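Local coordinates for Alr1585 protein (PDB 5C2I), which probably acts as a haem peroxidase of the dye-decolorizing (DyP) type, using hydrogen peroxide to oxidise dyes and other substrates, at residues A[27-33]-A[70-76]; A[37-41]-A[90-94]; A[98-103]-A[118-122]; A[139-144]-A[450-454]. The protein carries 1 engineered substitution. All coordinates share one frame; numbering follows the deposited sequence.

From the N terminus, contact 1 ties the end of helix 24-29 to the start of helix 73-86. Contact 2 opens at 37-41, inside that span, and closes at 90-94, beyond it, so the two spans cross; they also touch, Asn33 with His38 and Thr71 with Ala94. Strand 93-98 then leads straight from contact 2 into contact 3, a short closure that brings helix 117-121 against the beginning of helix 100-105. Contact 4 comes last and spans by far the longest stretch, joining 139-144 to strand 448-458 near the C terminus. It packs against contact 3 through Gly122 and Ser99, both on Glu454, linking the N-terminal part to the second sheet.

Contact 1: A[27-33]-A[70-76]; sequences LNDLQGN and ITSAKKQ
Gln31 and Ser72 meet in a single backbone bridge, their CA atoms 4.2 Å apart, and from it the side chain of Gln31 runs out across Ile70. Its CB brushes the carbonyl oxygen of Thr71. CG, turned anti to the carbonyl carbon (chi1 -69°), lies 3.9 Å from Ile70 CG2, and CD passes the same methyl as the two chains cross at a slant. At the tip, OE1 touches that methyl too but takes its hydrogen bond from Asn95, while NE2 donates to the carbonyls of Phe96 and Pro459; both ends of this buried amide are thus satisfied. Backbone bonds flank the bridge: Gly32 N to Thr71 O, 2.8 Å and close to straight at 170°, and Ala73 N to Leu30 O, also 2.8 Å. Further back, Lys74 N reaches Leu27 O at 3.0 Å, and the methyl of Ala73 rests on Leu27 CD2. Ser72 is the N-cap of helix 73-86, its OG accepting from Lys75 N, and a water links that OG to Asn28 OD1. Gln76, extended beyond CG, offers OE1 to Asn33 N at 2.9 Å; the same oxygen lies 3.1 Å from Gly32 CA, where a side chain would collide with it. The chemistry implies direct backbone pairing: N-H groups opening helix 73-86 are taken up by the carbonyls of Leu27, in the last turn of helix 24-29, and Leu30 just past it.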
loop_
_atom_site.group_PDB
_atom_site.type_symbol
_atom_site.label_atom_id
_atom_site.label_comp_id
_atom_site.label_asym_id
_atom_site.label_seq_id
_atom_site.Cartn_x
_atom_site.Cartn_y
_atom_site.Cartn_z
ATOM N N LEU A 27 -26.971 24.588 -17.181
ATOM C CA LEU A 27 -25.803 24.003 -16.531
ATOM C C LEU A 27 -24.855 25.079 -15.949
ATOM O O LEU A 27 -24.120 24.826 -15.008
ATOM C CB LEU A 27 -25.025 23.108 -17.506
ATOM C CG LEU A 27 -25.734 21.833 -17.973
ATOM C CD1 LEU A 27 -24.873 21.062 -18.974
ATOM C CD2 LEU A 27 -26.107 20.939 -16.798
ATOM N N ASN A 28 -24.839 26.263 -16.552
ATOM C CA ASN A 28 -24.003 27.346 -16.090
ATOM C C ASN A 28 -24.469 27.950 -14.782
ATOM O O ASN A 28 -23.661 28.395 -14.004
ATOM C CB ASN A 28 -23.970 28.475 -17.140
ATOM C CG ASN A 28 -22.825 29.440 -16.889
ATOM O OD1 ASN A 28 -21.671 29.035 -16.714
ATOM N ND2 ASN A 28 -23.153 30.734 -16.774
ATOM N N ASP A 29 -25.772 27.961 -14.539
ATOM C CA ASP A 29 -26.353 28.613 -13.342
ATOM C C ASP A 29 -26.811 27.661 -12.269
ATOM O O ASP A 29 -27.230 28.100 -11.156
ATOM C CB ASP A 29 -27.523 29.548 -13.736
ATOM C CG ASP A 29 -27.734 30.694 -12.723
ATOM O OD1 ASP A 29 -26.730 31.118 -12.116
ATOM O OD2 ASP A 29 -28.886 31.218 -12.615
ATOM N N LEU A 30 -26.753 26.365 -12.566
ATOM C CA LEU A 30 -27.144 25.311 -11.593
ATOM C C LEU A 30 -25.910 24.911 -10.823
ATOM O O LEU A 30 -24.833 24.699 -11.423
ATOM C CB LEU A 30 -27.674 24.083 -12.341
ATOM C CG LEU A 30 -28.007 22.829 -11.522
ATOM C CD1 LEU A 30 -29.238 23.097 -10.647
ATOM C CD2 LEU A 30 -28.268 21.650 -12.426
ATOM N N GLN A 31 -26.040 24.745 -9.526
ATOM C CA GLN A 31 -24.920 24.231 -8.721
ATOM C C GLN A 31 -24.606 22.756 -9.083
ATOM O O GLN A 31 -25.478 21.994 -9.488
ATOM C CB GLN A 31 -25.234 24.302 -7.227
ATOM C CG GLN A 31 -25.284 25.715 -6.689
ATOM C CD GLN A 31 -25.300 25.749 -5.180
ATOM O OE1 GLN A 31 -24.418 25.175 -4.519
ATOM N NE2 GLN A 31 -26.279 26.426 -4.622
ATOM N N GLY A 32 -23.349 22.375 -8.935
ATOM C CA GLY A 32 -22.910 20.994 -9.054
ATOM C C GLY A 32 -23.406 20.095 -7.930
ATOM O O GLY A 32 -24.093 20.549 -7.001
ATOM N N ASN A 33 -23.085 18.799 -8.050
ATOM C CA ASN A 33 -23.433 17.758 -7.071
ATOM C C ASN A 33 -24.900 17.364 -7.082
ATOM O O ASN A 33 -25.305 16.481 -6.318
ATOM C CB ASN A 33 -23.005 18.177 -5.647
ATOM C CG ASN A 33 -22.881 17.016 -4.677
ATOM O OD1 ASN A 33 -22.457 15.912 -5.033
ATOM N ND2 ASN A 33 -23.218 17.282 -3.420
ATOM N N ILE A 70 -18.283 28.691 -5.452
ATOM C CA ILE A 70 -19.371 27.756 -5.781
ATOM C C ILE A 70 -19.125 27.160 -7.167
ATOM O O ILE A 70 -18.831 27.871 -8.135
ATOM C CB ILE A 70 -20.765 28.399 -5.664
ATOM C CG1 ILE A 70 -21.047 28.734 -4.179
ATOM C CG2 ILE A 70 -21.826 27.446 -6.172
ATOM C CD1 ILE A 70 -22.358 29.425 -3.920
ATOM N N THR A 71 -19.329 25.861 -7.253
ATOM C CA THR A 71 -19.120 25.099 -8.468
ATOM C C THR A 71 -20.442 24.926 -9.195
ATOM O O THR A 71 -21.348 24.316 -8.656
ATOM C CB THR A 71 -18.561 23.712 -8.115
ATOM O OG1 THR A 71 -17.435 23.847 -7.247
ATOM C CG2 THR A 71 -18.117 22.953 -9.372
ATOM N N SER A 72 -20.518 25.389 -10.445
ATOM C CA SER A 72 -21.676 25.080 -11.277
ATOM C C SER A 72 -21.597 23.637 -11.826
ATOM O O SER A 72 -20.534 23.021 -11.855
ATOM C CB SER A 72 -21.762 26.066 -12.425
ATOM O OG SER A 72 -20.704 25.864 -13.333
ATOM N N ALA A 73 -22.709 23.152 -12.369
ATOM C CA ALA A 73 -22.694 21.875 -13.069
ATOM C C ALA A 73 -21.749 21.890 -14.280
ATOM O O ALA A 73 -21.038 20.920 -14.534
ATOM C CB ALA A 73 -24.099 21.498 -13.480
ATOM N N LYS A 74 -21.704 23.008 -14.993
ATOM C CA LYS A 74 -20.779 23.159 -16.096
ATOM C C LYS A 74 -19.330 23.106 -15.636
ATOM O O LYS A 74 -18.524 22.388 -16.226
ATOM C CB LYS A 74 -21.065 24.467 -16.874
ATOM C CG LYS A 74 -20.095 24.845 -18.015
ATOM C CD LYS A 74 -20.148 26.346 -18.373
ATOM C CE LYS A 74 -19.394 26.630 -19.714
ATOM N NZ LYS A 74 -17.918 26.509 -19.510
ATOM N N LYS A 75 -18.997 23.844 -14.600
ATOM C CA LYS A 75 -17.632 23.843 -14.055
ATOM C C LYS A 75 -17.251 22.443 -13.561
ATOM O O LYS A 75 -16.148 21.987 -13.829
ATOM C CB LYS A 75 -17.473 24.877 -12.937
ATOM C CG LYS A 75 -16.074 24.948 -12.344
ATOM C CD LYS A 75 -15.097 25.564 -13.332
ATOM C CE LYS A 75 -13.661 25.502 -12.785
ATOM N NZ LYS A 75 -12.649 26.043 -13.711
ATOM N N GLN A 76 -18.166 21.785 -12.866
ATOM C CA GLN A 76 -17.931 20.421 -12.382
ATOM C C GLN A 76 -17.567 19.473 -13.552
ATOM O O GLN A 76 -16.553 18.762 -13.484
ATOM C CB GLN A 76 -19.154 19.899 -11.674
ATOM C CG GLN A 76 -18.997 18.506 -11.125
ATOM C CD GLN A 76 -20.267 17.949 -10.563
ATOM O OE1 GLN A 76 -21.195 18.704 -10.247
ATOM N NE2 GLN A 76 -20.307 16.617 -10.356
HETATM O O HOH W 1 -20.267 28.026 -14.836
#

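Contact 2: A[37-41]-A[90-94]; sequences GHGRD and GDVFA
Asp91 receives the guanidinium of Arg40 on its backbone oxygen: Arg40 NH1 donates to Asp91 O at 3.0 Å and NH2 to the same oxygen at 3.2 Å, an end-on, two-nitrogen grip on one atom. The acceptor lies within 1° of the guanidinium plane, which fixes where the end of the group points. Val92 follows, pointing away from the loop, its side chain touching Ile154 and Asp156, and lends the contact its backbone, Val92 CA lying 4.0 Å from Arg40 NH1. Phe93 does the apolar work. Its CB lies over one guanidinium face, 3.7 Å from Arg40 NH2; CG, anti to the backbone N (chi1 -179°), carries the ring on to His38, with an edge toward that nitrogen. The ring face is taken by His38 CB, 3.5 Å from the ring centroid and only 8° off the normal, a well-centred CH-pi contact. The His38 imidazole slants against the phenyl; its ND1 accepts from Arg40 N at 2.9 Å, fixing the turn that carries the arginine. A methionine in place of Arg40 would probably leave Asp91 O without either donor and Glu79 without its salt-bridge mate. Ala94 closes the segment, its N bonded to Thr71 OG1. The contact thus sits where strand 93-98 begins alongside strand 150-156, with helix 73-86 contributing Glu79 and Gln76 and the loop 37-41 leading into strand 42-50.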
loop_
_atom_site.group_PDB
_atom_site.type_symbol
_atom_site.label_atom_id
_atom_site.label_comp_id
_atom_site.label_asym_id
_atom_site.label_seq_id
_atom_site.Cartn_x
_atom_site.Cartn_y
_atom_site.Cartn_z
ATOM N N GLY A 37 -22.952 13.554 -8.887
ATOM C CA GLY A 37 -22.207 13.723 -7.629
ATOM C C GLY A 37 -20.818 14.306 -7.826
ATOM O O GLY A 37 -20.177 14.070 -8.847
ATOM N N HIS A 38 -20.365 15.111 -6.864
ATOM C CA HIS A 38 -19.038 15.761 -6.994
ATOM C C HIS A 38 -17.886 14.745 -7.072
ATOM O O HIS A 38 -16.844 15.068 -7.613
ATOM C CB HIS A 38 -18.788 16.831 -5.909
ATOM C CG HIS A 38 -18.777 16.318 -4.499
ATOM N ND1 HIS A 38 -17.809 15.450 -4.028
ATOM C CD2 HIS A 38 -19.563 16.615 -3.438
ATOM C CE1 HIS A 38 -18.025 15.210 -2.747
ATOM N NE2 HIS A 38 -19.083 15.907 -2.361
ATOM N N GLY A 39 -18.098 13.553 -6.549
ATOM C CA GLY A 39 -17.112 12.467 -6.615
ATOM C C GLY A 39 -15.795 12.644 -5.855
ATOM O O GLY A 39 -14.825 11.949 -6.142
ATOM N N ARG A 40 -15.712 13.626 -4.958
ATOM C CA ARG A 40 -14.470 13.871 -4.215
ATOM C C ARG A 40 -14.454 12.980 -2.983
ATOM O O ARG A 40 -15.502 12.668 -2.394
ATOM C CB ARG A 40 -14.319 15.346 -3.803
ATOM C CG ARG A 40 -14.512 16.398 -4.912
ATOM C CD ARG A 40 -13.505 16.346 -6.059
ATOM N NE ARG A 40 -13.849 17.437 -7.003
ATOM C CZ ARG A 40 -13.250 18.620 -7.095
ATOM N NH1 ARG A 40 -12.181 18.957 -6.361
ATOM N NH2 ARG A 40 -13.741 19.535 -7.921
ATOM N N ASP A 41 -13.260 12.611 -2.563
ATOM C CA ASP A 41 -13.103 11.660 -1.454
ATOM C C ASP A 41 -13.334 12.231 -0.053
ATOM O O ASP A 41 -13.574 11.486 0.880
ATOM C CB ASP A 41 -11.704 11.066 -1.488
ATOM C CG ASP A 41 -11.582 9.976 -2.529
ATOM O OD1 ASP A 41 -12.555 9.170 -2.668
ATOM O OD2 ASP A 41 -10.507 9.947 -3.177
ATOM N N GLY A 90 -8.716 20.003 -10.399
ATOM C CA GLY A 90 -9.380 21.292 -10.408
ATOM C C GLY A 90 -9.371 21.983 -9.056
ATOM O O GLY A 90 -8.693 21.565 -8.120
ATOM N N ASP A 91 -10.110 23.072 -8.988
ATOM C CA ASP A 91 -10.349 23.775 -7.734
ATOM C C ASP A 91 -11.092 22.843 -6.774
ATOM O O ASP A 91 -11.651 21.811 -7.191
ATOM C CB ASP A 91 -11.249 24.989 -7.987
ATOM C CG ASP A 91 -10.613 26.049 -8.876
ATOM O OD1 ASP A 91 -9.371 26.146 -8.937
ATOM O OD2 ASP A 91 -11.382 26.789 -9.522
ATOM N N VAL A 92 -11.153 23.222 -5.495
ATOM C CA VAL A 92 -12.087 22.580 -4.586
ATOM C C VAL A 92 -13.478 22.660 -5.151
ATOM O O VAL A 92 -13.820 23.578 -5.910
ATOM C CB VAL A 92 -12.137 23.200 -3.142
ATOM C CG1 VAL A 92 -10.860 22.914 -2.399
ATOM C CG2 VAL A 92 -12.426 24.670 -3.149
ATOM N N PHE A 93 -14.297 21.712 -4.757
ATOM C CA PHE A 93 -15.705 21.716 -5.088
ATOM C C PHE A 93 -16.472 22.423 -3.979
ATOM O O PHE A 93 -16.189 22.206 -2.792
ATOM C CB PHE A 93 -16.230 20.270 -5.218
ATOM C CG PHE A 93 -17.677 20.209 -5.590
ATOM C CD1 PHE A 93 -18.664 20.305 -4.598
ATOM C CD2 PHE A 93 -18.054 20.268 -6.922
ATOM C CE1 PHE A 93 -19.991 20.445 -4.949
ATOM C CE2 PHE A 93 -19.397 20.316 -7.276
ATOM C CZ PHE A 93 -20.356 20.392 -6.285
ATOM N N ALA A 94 -17.460 23.248 -4.324
ATOM C CA ALA A 94 -18.282 23.884 -3.269
ATOM C C ALA A 94 -19.763 24.010 -3.643
ATOM O O ALA A 94 -20.098 24.407 -4.782
ATOM C CB ALA A 94 -17.709 25.247 -2.902
#

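Contact 3: A[98-103]-A[118-122]; sequences LSRHGY and PFRMG
Arg100 starts with CG anti to its own nitrogen, then bends sharply at chi2 (-94°) and chi3 (-66°), which folds its guanidinium back onto the end of helix 117-121. Phe119 likewise throws its ring out anti to the backbone N (chi1 161°), carrying it against the start of helix 100-105, where CZ meets Arg100 N. The result is a side-on grip: Arg100 NE donates to Arg120 O at 2.6 Å from within the carbonyl plane, and Arg100 NH2 donates to the same oxygen at 2.9 Å, nearly along the C=O axis. Two donors in one guanidinium plane fix the rotation of the group. Its third nitrogen, NH1, forms a salt bridge with Glu104 and lies over one face of the His101 ring. Arg100 CB lies over one face of the Phe119 ring, 4.1 Å from CE2. The edge of that ring points at Leu98 O, 3.5 Å from CE1, and meets Tyr103 CD2, 4.0 Å from CZ, the two aromatic side chains crossing at about a right angle. A water receives the N-H of Arg100 and donates to Phe119 O, bridging the two backbones. A leucine replacing Arg100 would probably deprive Arg120 O of both these donors and Glu104 of its ionic mate. Ser99 is the N-cap of helix 100-105, its OG accepting from Gly102 N at 3.0 Å and also bonded to Ile148 O. The helix follows strand 93-98, an outer strand of the N-terminal sheet in the DyP alpha+beta fold, whose Leu98 is backbone-bonded to Phe457 of the second sheet; Phe119 also meets that residue and Tyr253.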
loop_
_atom_site.group_PDB
_atom_site.type_symbol
_atom_site.label_atom_id
_atom_site.label_comp_id
_atom_site.label_asym_id
_atom_site.label_seq_id
_atom_site.Cartn_x
_atom_site.Cartn_y
_atom_site.Cartn_z
ATOM N N LEU A 98 -29.449 27.062 1.500
ATOM C CA LEU A 98 -30.228 27.856 2.460
ATOM C C LEU A 98 -31.410 27.078 2.982
ATOM O O LEU A 98 -32.101 26.402 2.219
ATOM C CB LEU A 98 -30.739 29.168 1.824
ATOM C CG LEU A 98 -29.655 30.210 1.537
ATOM C CD1 LEU A 98 -30.177 31.264 0.583
ATOM C CD2 LEU A 98 -29.153 30.836 2.822
ATOM N N SER A 99 -31.663 27.196 4.288
ATOM C CA SER A 99 -32.919 26.731 4.877
ATOM C C SER A 99 -33.998 27.794 4.718
ATOM O O SER A 99 -33.696 28.955 4.387
ATOM C CB SER A 99 -32.735 26.433 6.376
ATOM O OG SER A 99 -32.557 27.633 7.124
ATOM N N ARG A 100 -35.249 27.428 4.999
ATOM C CA ARG A 100 -36.291 28.446 5.057
ATOM C C ARG A 100 -35.945 29.547 6.058
ATOM O O ARG A 100 -36.132 30.757 5.782
ATOM C CB ARG A 100 -37.670 27.854 5.348
ATOM C CG ARG A 100 -38.785 28.939 5.402
ATOM C CD ARG A 100 -39.056 29.439 6.821
ATOM N NE ARG A 100 -39.635 28.371 7.665
ATOM C CZ ARG A 100 -39.924 28.452 8.962
ATOM N NH1 ARG A 100 -39.773 29.575 9.647
ATOM N NH2 ARG A 100 -40.480 27.402 9.569
ATOM N N HIS A 101 -35.439 29.168 7.240
ATOM C CA HIS A 101 -35.055 30.173 8.242
ATOM C C HIS A 101 -33.983 31.103 7.678
ATOM O O HIS A 101 -33.930 32.297 7.996
ATOM C CB HIS A 101 -34.618 29.537 9.580
ATOM C CG HIS A 101 -35.754 29.163 10.488
ATOM N ND1 HIS A 101 -36.143 27.855 10.688
ATOM C CD2 HIS A 101 -36.592 29.910 11.244
ATOM C CE1 HIS A 101 -37.146 27.804 11.544
ATOM N NE2 HIS A 101 -37.442 29.037 11.892
ATOM N N GLY A 102 -33.094 30.551 6.881
ATOM C CA GLY A 102 -32.042 31.339 6.247
ATOM C C GLY A 102 -32.585 32.386 5.297
ATOM O O GLY A 102 -32.111 33.502 5.262
ATOM N N TYR A 103 -33.567 32.007 4.502
ATOM C CA TYR A 103 -34.266 32.958 3.636
ATOM C C TYR A 103 -34.913 34.066 4.438
ATOM O O TYR A 103 -34.837 35.238 4.060
ATOM C CB TYR A 103 -35.321 32.248 2.774
ATOM C CG TYR A 103 -34.778 31.694 1.446
ATOM C CD1 TYR A 103 -34.743 32.495 0.295
ATOM C CD2 TYR A 103 -34.342 30.374 1.340
ATOM C CE1 TYR A 103 -34.285 31.975 -0.926
ATOM C CE2 TYR A 103 -33.848 29.862 0.142
ATOM C CZ TYR A 103 -33.827 30.677 -0.988
ATOM O OH TYR A 103 -33.322 30.162 -2.162
ATOM N N PRO A 118 -42.541 20.836 2.990
ATOM C CA PRO A 118 -41.655 20.363 4.043
ATOM C C PRO A 118 -40.477 21.329 4.232
ATOM O O PRO A 118 -40.082 21.606 5.373
ATOM C CB PRO A 118 -41.191 19.005 3.509
ATOM C CG PRO A 118 -42.398 18.524 2.728
ATOM C CD PRO A 118 -42.944 19.752 2.081
ATOM N N PHE A 119 -39.918 21.808 3.136
ATOM C CA PHE A 119 -38.784 22.768 3.211
ATOM C C PHE A 119 -39.180 23.980 4.061
ATOM O O PHE A 119 -38.431 24.375 4.952
ATOM C CB PHE A 119 -38.364 23.190 1.788
ATOM C CG PHE A 119 -37.570 24.459 1.748
ATOM C CD1 PHE A 119 -36.237 24.446 2.038
ATOM C CD2 PHE A 119 -38.190 25.671 1.479
ATOM C CE1 PHE A 119 -35.489 25.626 1.985
ATOM C CE2 PHE A 119 -37.459 26.849 1.412
ATOM C CZ PHE A 119 -36.111 26.835 1.689
ATOM N N ARG A 120 -40.382 24.508 3.832
ATOM C CA ARG A 120 -40.873 25.655 4.635
ATOM C C ARG A 120 -41.141 25.326 6.090
ATOM O O ARG A 120 -40.858 26.122 6.995
ATOM C CB ARG A 120 -42.106 26.229 4.032
ATOM C CG ARG A 120 -41.821 26.915 2.719
ATOM C CD ARG A 120 -43.060 27.629 2.265
ATOM N NE ARG A 120 -42.719 28.536 1.212
ATOM C CZ ARG A 120 -43.451 29.543 0.826
ATOM N NH1 ARG A 120 -44.614 29.770 1.374
ATOM N NH2 ARG A 120 -43.017 30.273 -0.161
ATOM N N MET A 121 -41.627 24.140 6.336
ATOM C CA MET A 121 -41.920 23.734 7.698
ATOM C C MET A 121 -40.633 23.526 8.510
ATOM O O MET A 121 -40.600 23.809 9.695
ATOM C CB MET A 121 -42.784 22.466 7.668
ATOM C CG MET A 121 -44.190 22.758 7.153
ATOM S SD MET A 121 -45.045 21.277 6.625
ATOM C CE MET A 121 -45.780 20.736 8.203
ATOM N N GLY A 122 -39.605 22.965 7.883
ATOM C CA GLY A 122 -38.378 22.605 8.586
ATOM C C GLY A 122 -38.461 21.198 9.183
ATOM O O GLY A 122 -39.535 20.714 9.513
HETATM O O HOH W 2 -35.888 24.722 5.806
#

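Contact 4: A[139-144]-A[450-454]; sequences TWELGF and MKGGE
Trp140 lays one face of its indole on the strand backbone: Gly452 CA stands 3.7 Å from the centroid of the five-membered ring, 21° off its normal, in a CH-pi contact. Phe144 turns a face to the same glycine, whose carbonyl carbon lies 3.8 Å above the phenyl plane. Two aromatic faces thus crowd Gly452, and any CB there would run into Phe144 CB. Gly453 continues the bare surface; its oxygen lies 3.5 Å from Trp140 CZ3 and is buried without a polar partner in the model. Met450 crosses the indole obliquely: its CE packs 3.7 Å from Trp140 CZ2, while SD, 5.4 Å from the five-membered-ring centroid, makes an oblique Met-aromatic contact. Glu141 N donates to Lys451 O at 2.9 Å. Glu141 OE2 and Lys451 NZ remain 5.1 Å apart; Glu141 OE1 instead pairs with Lys258 and with Gln171 of the second subunit. One water joins Lys451 NZ to Thr139 O, another joins Met450 O to Thr139 OG1, which is also hydrogen-bonded to Lys136 O. Aromatic side chains of the N-terminal part here pack on strand 448-458, as expected where the two alpha+beta halves of a DyP peroxidase join, beside a subunit interface.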
loop_
_atom_site.group_PDB
_atom_site.type_symbol
_atom_site.label_atom_id
_atom_site.label_comp_id
_atom_site.label_asym_id
_atom_site.label_seq_id
_atom_site.Cartn_x
_atom_site.Cartn_y
_atom_site.Cartn_z
ATOM N N THR A 139 -33.508 14.766 21.415
ATOM C CA THR A 139 -32.523 13.687 21.306
ATOM C C THR A 139 -31.464 13.950 20.263
ATOM O O THR A 139 -30.498 13.195 20.171
ATOM C CB THR A 139 -33.171 12.332 20.967
ATOM O OG1 THR A 139 -33.656 12.355 19.614
ATOM C CG2 THR A 139 -34.300 11.999 21.940
ATOM N N TRP A 140 -31.639 14.987 19.445
ATOM C CA TRP A 140 -30.680 15.297 18.409
ATOM C C TRP A 140 -29.356 15.752 18.988
ATOM O O TRP A 140 -29.312 16.253 20.101
ATOM C CB TRP A 140 -31.186 16.419 17.521
ATOM C CG TRP A 140 -32.319 16.085 16.589
ATOM C CD1 TRP A 140 -33.109 14.982 16.584
ATOM C CD2 TRP A 140 -32.798 16.929 15.529
ATOM N NE1 TRP A 140 -34.030 15.074 15.531
ATOM C CE2 TRP A 140 -33.881 16.290 14.924
ATOM C CE3 TRP A 140 -32.424 18.197 15.068
ATOM C CZ2 TRP A 140 -34.541 16.826 13.804
ATOM C CZ3 TRP A 140 -33.107 18.739 13.956
ATOM C CH2 TRP A 140 -34.144 18.048 13.356
ATOM N N GLU A 141 -28.285 15.539 18.235
ATOM C CA GLU A 141 -27.010 16.146 18.575
ATOM C C GLU A 141 -27.162 17.663 18.675
ATOM O O GLU A 141 -27.935 18.289 17.924
ATOM C CB GLU A 141 -25.932 15.741 17.586
ATOM C CG GLU A 141 -25.503 14.300 17.858
ATOM C CD GLU A 141 -24.451 13.766 16.916
ATOM O OE1 GLU A 141 -23.890 14.525 16.123
ATOM O OE2 GLU A 141 -24.186 12.535 16.988
ATOM N N LEU A 142 -26.457 18.242 19.659
ATOM C CA LEU A 142 -26.587 19.673 19.992
ATOM C C LEU A 142 -26.492 20.607 18.789
ATOM O O LEU A 142 -27.305 21.508 18.650
ATOM C CB LEU A 142 -25.527 20.082 21.027
ATOM C CG LEU A 142 -25.711 19.539 22.445
ATOM C CD1 LEU A 142 -24.431 19.742 23.256
ATOM C CD2 LEU A 142 -26.894 20.230 23.132
ATOM N N GLY A 143 -25.536 20.362 17.902
ATOM C CA GLY A 143 -25.360 21.199 16.710
ATOM C C GLY A 143 -26.651 21.378 15.889
ATOM O O GLY A 143 -26.967 22.479 15.416
ATOM N N PHE A 144 -27.432 20.307 15.771
ATOM C CA PHE A 144 -28.629 20.342 14.974
ATOM C C PHE A 144 -29.823 20.940 15.694
ATOM O O PHE A 144 -30.833 21.193 15.064
ATOM C CB PHE A 144 -28.959 18.932 14.463
ATOM C CG PHE A 144 -27.935 18.386 13.487
ATOM C CD1 PHE A 144 -27.864 18.873 12.193
ATOM C CD2 PHE A 144 -27.020 17.432 13.882
ATOM C CE1 PHE A 144 -26.934 18.385 11.309
ATOM C CE2 PHE A 144 -26.077 16.946 12.999
ATOM C CZ PHE A 144 -26.028 17.431 11.711
ATOM N N MET A 450 -31.718 8.563 14.034
ATOM C CA MET A 450 -31.707 9.923 13.493
ATOM C C MET A 450 -31.143 10.876 14.537
ATOM O O MET A 450 -31.726 11.041 15.624
ATOM C CB MET A 450 -33.137 10.292 13.120
ATOM C CG MET A 450 -33.420 11.755 12.887
ATOM S SD MET A 450 -32.417 12.539 11.622
ATOM C CE MET A 450 -33.238 14.144 11.616
ATOM N N LYS A 451 -30.030 11.525 14.211
ATOM C CA LYS A 451 -29.340 12.414 15.153
ATOM C C LYS A 451 -29.502 13.900 14.827
ATOM O O LYS A 451 -29.002 14.745 15.548
ATOM C CB LYS A 451 -27.831 12.078 15.146
ATOM C CG LYS A 451 -27.467 10.650 15.549
ATOM C CD LYS A 451 -28.138 10.180 16.822
ATOM C CE LYS A 451 -27.619 10.932 18.005
ATOM N NZ LYS A 451 -28.133 10.272 19.230
ATOM N N GLY A 452 -30.172 14.215 13.742
ATOM C CA GLY A 452 -30.452 15.587 13.376
ATOM C C GLY A 452 -30.321 15.854 11.893
ATOM O O GLY A 452 -29.785 15.043 11.135
ATOM N N GLY A 453 -30.865 16.986 11.464
ATOM C CA GLY A 453 -30.819 17.338 10.030
ATOM C C GLY A 453 -31.678 18.542 9.720
ATOM O O GLY A 453 -32.221 19.163 10.620
ATOM N N GLU A 454 -31.783 18.865 8.443
ATOM C CA GLU A 454 -32.619 19.955 7.987
ATOM C C GLU A 454 -32.848 19.836 6.521
ATOM O O GLU A 454 -32.102 19.134 5.800
ATOM C CB GLU A 454 -31.965 21.300 8.331
ATOM C CG GLU A 454 -32.768 22.556 8.066
ATOM C CD GLU A 454 -34.132 22.562 8.740
ATOM O OE1 GLU A 454 -35.060 21.931 8.194
ATOM O OE2 GLU A 454 -34.271 23.195 9.792
HETATM O O HOH W 3 -32.072 10.579 18.139
HETATM O O HOH W 4 -27.658 12.462 20.721
#